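Nitrite oxidoreductase subunit A (Kuenenia stuttgartiensis, PDB 7B04) is a molybdopterin oxidoreductase family protein that carries a molybdenum atom, two MD1 groups and an iron/sulfur cluster. Local coordinates at residues Lys661-Met666 and Ser1055-Thr1060. Numbering follows the deposited sequence.
With MD1 (phosphoric acid 4-(2-amino-4-oxo-3,4,5,6,-tetrahydro-pteridin-6-yl)-2-hydroxy-3,4-dimercapto-but-3-en-yl ester guanylate ester), chain C.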
ATOM      1  N   LYS B 661     -10.263  -3.351 -18.795  1.00 32.53           N
ATOM      2  CA  LYS B 661      -9.964  -4.764 -18.950  1.00 30.84           C
ATOM      3  C   LYS B 661      -9.949  -5.100 -20.433  1.00 35.15           C
ATOM      4  O   LYS B 661     -10.782  -4.604 -21.198  1.00 38.91           O
ATOM      5  CB  LYS B 661     -10.976  -5.600 -18.177  1.00 26.13           C
ATOM      6  CG  LYS B 661     -11.150  -5.045 -16.781  1.00 29.93           C
ATOM      7  CD  LYS B 661     -12.406  -5.527 -16.114  1.00 35.59           C
ATOM      8  CE  LYS B 661     -12.918  -4.454 -15.182  1.00 38.70           C
ATOM      9  NZ  LYS B 661     -13.368  -5.025 -13.881  1.00 36.89           N
ATOM     10  N   HIS B 662      -8.987  -5.941 -20.827  1.00 36.95           N
ATOM     11  CA  HIS B 662      -8.760  -6.315 -22.223  1.00 38.04           C
ATOM     12  C   HIS B 662      -8.278  -5.076 -22.983  1.00 38.32           C
ATOM     13  O   HIS B 662      -8.766  -4.751 -24.065  1.00 42.77           O
ATOM     14  CB  HIS B 662     -10.022  -6.914 -22.858  1.00 38.88           C
ATOM     15  CG  HIS B 662      -9.752  -7.981 -23.873  1.00 42.63           C
ATOM     16  ND1 HIS B 662      -8.863  -7.814 -24.910  1.00 44.52           N
ATOM     17  CD2 HIS B 662     -10.280  -9.219 -24.028  1.00 40.61           C
ATOM     18  CE1 HIS B 662      -8.842  -8.906 -25.655  1.00 44.79           C
ATOM     19  NE2 HIS B 662      -9.692  -9.774 -25.140  1.00 42.37           N
ATOM     20  N   VAL B 663      -7.279  -4.405 -22.401  1.00 36.90           N
ATOM     21  CA  VAL B 663      -6.939  -3.036 -22.783  1.00 37.86           C
ATOM     22  C   VAL B 663      -6.394  -2.969 -24.205  1.00 39.24           C
ATOM     23  O   VAL B 663      -6.729  -2.054 -24.966  1.00 40.19           O
ATOM     24  CB  VAL B 663      -5.952  -2.425 -21.766  1.00 32.67           C
ATOM     25  CG1 VAL B 663      -4.668  -3.236 -21.689  1.00 33.09           C
ATOM     26  CG2 VAL B 663      -5.641  -0.986 -22.131  1.00 32.57           C
ATOM     27  N   TYR B 664      -5.548  -3.924 -24.587  1.00 37.97           N
ATOM     28  CA  TYR B 664      -4.894  -3.831 -25.887  1.00 40.08           C
ATOM     29  C   TYR B 664      -5.866  -4.104 -27.029  1.00 44.01           C
ATOM     30  O   TYR B 664      -5.660  -3.611 -28.143  1.00 41.10           O
ATOM     31  CB  TYR B 664      -3.673  -4.751 -25.908  1.00 36.51           C
ATOM     32  CG  TYR B 664      -2.574  -4.208 -25.016  1.00 31.39           C
ATOM     33  CD1 TYR B 664      -1.816  -3.111 -25.408  1.00 36.74           C
ATOM     34  CD2 TYR B 664      -2.320  -4.763 -23.767  1.00 30.59           C
ATOM     35  CE1 TYR B 664      -0.823  -2.594 -24.593  1.00 37.13           C
ATOM     36  CE2 TYR B 664      -1.328  -4.251 -22.942  1.00 32.44           C
ATOM     37  CZ  TYR B 664      -0.582  -3.168 -23.361  1.00 37.79           C
ATOM     38  OH  TYR B 664       0.406  -2.655 -22.552  1.00 35.54           O
ATOM     39  N   GLN B 665      -6.923  -4.878 -26.779  1.00 44.05           N
ATOM     40  CA  GLN B 665      -8.039  -4.934 -27.718  1.00 37.54           C
ATOM     41  C   GLN B 665      -8.719  -3.576 -27.834  1.00 35.84           C
ATOM     42  O   GLN B 665      -9.093  -3.148 -28.934  1.00 39.18           O
ATOM     43  CB  GLN B 665      -9.049  -5.973 -27.252  1.00 37.32           C
ATOM     44  CG  GLN B 665     -10.145  -6.344 -28.225  1.00 40.05           C
ATOM     45  CD  GLN B 665      -9.622  -6.843 -29.546  1.00 50.71           C
ATOM     46  OE1 GLN B 665      -8.878  -7.810 -29.599  1.00 53.12           O
ATOM     47  NE2 GLN B 665     -10.044  -6.218 -30.621  1.00 45.72           N
ATOM     48  N   MET B 666      -8.886  -2.883 -26.702  1.00 31.41           N
ATOM     49  CA  MET B 666      -9.541  -1.580 -26.718  1.00 30.32           C
ATOM     50  C   MET B 666      -8.729  -0.578 -27.525  1.00 31.00           C
ATOM     51  O   MET B 666      -9.289   0.205 -28.301  1.00 30.93           O
ATOM     52  CB  MET B 666      -9.743  -1.080 -25.287  1.00 30.94           C
ATOM     53  CG  MET B 666     -10.657  -1.947 -24.435  1.00 30.79           C
ATOM     54  SD  MET B 666     -12.366  -1.953 -25.004  1.00 38.25           S
ATOM     55  CE  MET B 666     -12.500  -3.617 -25.650  1.00 41.95           C
ATOM     56  N   SER B1055       0.819  -5.774 -20.051  1.00 36.55           N
ATOM     57  CA  SER B1055       0.236  -5.360 -18.785  1.00 34.74           C
ATOM     58  C   SER B1055      -0.500  -6.540 -18.171  1.00 29.50           C
ATOM     59  O   SER B1055      -0.710  -7.572 -18.813  1.00 37.30           O
ATOM     60  CB  SER B1055      -0.709  -4.169 -18.964  1.00 30.53           C
ATOM     61  OG  SER B1055      -1.376  -3.871 -17.752  1.00 38.77           O
ATOM     62  N   GLN B1056      -0.917  -6.361 -16.918  1.00 25.51           N
ATOM     63  CA  GLN B1056      -1.777  -7.340 -16.269  1.00 29.05           C
ATOM     64  C   GLN B1056      -3.132  -7.443 -16.952  1.00 33.55           C
ATOM     65  O   GLN B1056      -3.888  -8.377 -16.662  1.00 34.93           O
ATOM     66  CB  GLN B1056      -1.959  -6.983 -14.790  1.00 24.87           C
ATOM     67  CG  GLN B1056      -3.101  -6.018 -14.524  1.00 22.71           C
ATOM     68  CD  GLN B1056      -2.720  -4.575 -14.786  1.00 25.45           C
ATOM     69  OE1 GLN B1056      -1.662  -4.289 -15.346  1.00 30.34           O
ATOM     70  NE2 GLN B1056      -3.591  -3.655 -14.392  1.00 27.39           N
ATOM     71  N   GLN B1057      -3.453  -6.510 -17.849  1.00 32.23           N
ATOM     72  CA  GLN B1057      -4.685  -6.550 -18.618  1.00 33.85           C
ATOM     73  C   GLN B1057      -4.498  -7.204 -19.985  1.00 34.53           C
ATOM     74  O   GLN B1057      -5.383  -7.091 -20.839  1.00 35.66           O
ATOM     75  CB  GLN B1057      -5.225  -5.129 -18.816  1.00 31.30           C
ATOM     76  CG  GLN B1057      -5.687  -4.349 -17.576  1.00 27.44           C
ATOM     77  CD  GLN B1057      -6.800  -5.004 -16.772  1.00 30.57           C
ATOM     78  OE1 GLN B1057      -6.819  -6.213 -16.553  1.00 31.96           O
ATOM     79  NE2 GLN B1057      -7.754  -4.190 -16.340  1.00 30.56           N
ATOM     80  N   SER B1058      -3.369  -7.877 -20.213  1.00 37.51           N
ATOM     81  CA  SER B1058      -3.186  -8.654 -21.434  1.00 41.43           C
ATOM     82  C   SER B1058      -3.845 -10.024 -21.374  1.00 30.14           C
ATOM     83  O   SER B1058      -4.025 -10.655 -22.422  1.00 30.67           O
ATOM     84  CB  SER B1058      -1.692  -8.821 -21.733  1.00 36.45           C
ATOM     85  OG  SER B1058      -1.078  -7.572 -21.992  1.00 27.99           O
ATOM     86  N   ILE B1059      -4.210 -10.496 -20.184  1.00 28.92           N
ATOM     87  CA  ILE B1059      -4.782 -11.829 -20.017  1.00 38.92           C
ATOM     88  C   ILE B1059      -6.160 -11.736 -19.377  1.00 38.81           C
ATOM     89  O   ILE B1059      -6.559 -12.618 -18.607  1.00 40.64           O
ATOM     90  CB  ILE B1059      -3.838 -12.720 -19.189  1.00 37.02           C
ATOM     91  CG1 ILE B1059      -3.347 -11.980 -17.940  1.00 30.30           C
ATOM     92  CG2 ILE B1059      -2.650 -13.157 -20.031  1.00 41.09           C
ATOM     93  CD1 ILE B1059      -4.177 -12.217 -16.695  1.00 26.28           C
ATOM     94  N   THR B1060      -6.910 -10.693 -19.712  1.00 38.91           N
ATOM     95  CA  THR B1060      -8.192 -10.421 -19.080  1.00 43.47           C
ATOM     96  C   THR B1060      -9.225 -10.088 -20.147  1.00 44.71           C
ATOM     97  O   THR B1060      -8.891  -9.674 -21.261  1.00 39.55           O
ATOM     98  CB  THR B1060      -8.077  -9.269 -18.079  1.00 39.16           C
ATOM     99  OG1 THR B1060      -9.281  -9.174 -17.310  1.00 47.96           O
ATOM    100  CG2 THR B1060      -7.862  -7.979 -18.816  1.00 32.13           C
TER
HETATM  101  PB  MD1 C5801      -9.993   3.785 -11.360  1.00 31.83           P
HETATM  102  O3B MD1 C5801      -8.605   3.832 -10.478  1.00 39.43           O
HETATM  103  O1B MD1 C5801      -9.632   3.986 -12.811  1.00 37.62           O
HETATM  104  O2B MD1 C5801     -10.899   4.906 -10.912  1.00 32.62           O
HETATM  105  O3A MD1 C5801     -10.807   2.356 -11.191  1.00 35.76           O
HETATM  106  C10 MD1 C5801     -10.601   1.511 -10.095  1.00 36.96           C
HETATM  107  C11 MD1 C5801     -10.669   0.031 -10.572  1.00 28.71           C
HETATM  108  O11 MD1 C5801      -9.177  -0.506 -10.829  1.00 37.73           O
HETATM  109  C12 MD1 C5801     -11.346  -0.724  -9.705  1.00 29.53           C
HETATM  110  S12 MD1 C5801     -11.894   0.017  -8.140  1.00 35.08           S
HETATM  111  C13 MD1 C5801     -11.740  -2.218  -9.903  1.00 34.02           C
HETATM  112  S13 MD1 C5801     -12.658  -2.923  -8.502  1.00 41.75           S
HETATM  113  C14 MD1 C5801     -11.468  -3.113 -11.018  1.00 34.34           C
HETATM  114  N15 MD1 C5801     -10.378  -4.148 -10.463  1.00 36.38           N
HETATM  115  C16 MD1 C5801      -9.688  -4.905 -11.432  1.00 37.04           C
HETATM  116  C15 MD1 C5801      -8.872  -6.066 -10.987  1.00 35.49           C
HETATM  117  O14 MD1 C5801      -8.825  -6.343  -9.836  1.00 40.56           O
HETATM  118  N17 MD1 C5801      -8.122  -6.877 -11.983  1.00 32.40           N
HETATM  119  C17 MD1 C5801      -8.181  -6.510 -13.481  1.00 32.67           C
HETATM  120  N16 MD1 C5801      -7.452  -7.305 -14.452  1.00 39.15           N
HETATM  121  N18 MD1 C5801      -9.007  -5.337 -13.947  1.00 30.24           N
HETATM  122  C20 MD1 C5801      -9.744  -4.540 -13.001  1.00 35.47           C
HETATM  123  N8  MD1 C5801     -10.490  -3.454 -13.486  1.00 34.49           N
HETATM  124  C7  MD1 C5801     -11.210  -2.544 -12.388  1.00 32.64           C
HETATM  125  PA  MD1 C5801      -7.681   5.191 -10.315  1.00 29.31           P
HETATM  126  O1A MD1 C5801      -6.918   5.154  -9.014  1.00 40.43           O
HETATM  127  O2A MD1 C5801      -6.716   5.221 -11.464  1.00 24.53           O
HETATM  128  O5' MD1 C5801      -8.539   6.591 -10.415  1.00 41.24           O
HETATM  129  C5' MD1 C5801      -7.852   7.758 -10.053  1.00 40.91           C
HETATM  130  C4' MD1 C5801      -7.311   8.500 -11.324  1.00 31.61           C
HETATM  131  O4' MD1 C5801      -7.725   9.999 -11.265  1.00 37.01           O
HETATM  132  C1' MD1 C5801      -6.439  10.764 -10.827  1.00 37.38           C
HETATM  133  N9  MD1 C5801      -6.728  11.702  -9.707  1.00 30.30           N
HETATM  134  C4  MD1 C5801      -7.505  12.747  -9.936  1.00 24.11           C
HETATM  135  N3  MD1 C5801      -8.199  13.200 -11.169  1.00 34.82           N
HETATM  136  C2  MD1 C5801      -9.008  14.411 -11.133  1.00 33.21           C
HETATM  137  N2  MD1 C5801      -9.681  14.845 -12.336  1.00 36.02           N
HETATM  138  N1  MD1 C5801      -9.146  15.174  -9.919  1.00 26.23           N
HETATM  139  C6  MD1 C5801      -8.476  14.731  -8.738  1.00 34.93           C
HETATM  140  O6  MD1 C5801      -8.584  15.354  -7.737  1.00 35.33           O
HETATM  141  C5  MD1 C5801      -7.623  13.455  -8.779  1.00 28.57           C
HETATM  142  N7  MD1 C5801      -6.908  12.827  -7.852  1.00 33.95           N
HETATM  143  C8  MD1 C5801      -6.346  11.736  -8.417  1.00 39.82           C
HETATM  144  C2' MD1 C5801      -5.604   9.870 -10.476  1.00 38.23           C
HETATM  145  O2' MD1 C5801      -4.249  10.282 -10.825  1.00 30.80           O
HETATM  146  C3' MD1 C5801      -6.033   8.515 -11.328  1.00 38.58           C
HETATM  147  O3' MD1 C5801      -5.521   8.624 -12.689  1.00 28.79           O
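The amide nitrogen NE2 of Gln1057, packed against CG of Lys661, is gripped twice: it donates to N18 of the MD1 pterin (NE2 to N18, 2.9 Å) and, more weakly, to the carbonyl O of Asn659. On the other branch of the same amide, OE1 accepts from the pterin amino group N16, in a bond modelled as very short and of doubtful length. One carboxamide thus faces a donor and an acceptor side by side, a pairing that would hold it in one rotation and illustrates how a pocket can recognise a heterocycle by its hydrogen-bonding atoms. The bend in the Gln1057 chain at chi2 (-59°) brings the amide to N16 and N18. Lys661 crosses it obliquely, its CG 3.5 Å from Gln1057 NE2, and runs on past the pterin until CE approaches MD1 N8; its NZ is hydrogen-bonded to Thr1096 OG1. Lys661, Gln1057 and Thr1060 all belong to the MD1 pocket.

Away from MD1, the two segments meet by van der Waals contact, without hydrogen bonds between them. Val663 CG1 meets CB of Gln1057 at 3.5 Å, the two side chains crossing at about a right angle. The CG2 methyl of Thr1060 lies against the backbone of Lys661 and His662. Tyr664 places CE2 3.5 Å from OG of Ser1058, a hydroxyl that accepts from Ser1055 N (3.3 Å) and also bonds Ser999 O, while the phenol OH reaches Ser1025 O.

His662 is the N-cap residue of helix 663-670, so this wholly buried contact joins the start of that helix to the loop between helix 1027-1033 and strand 1075-1076, with helix 615-618 against His662 and helix 994-999 against Tyr664.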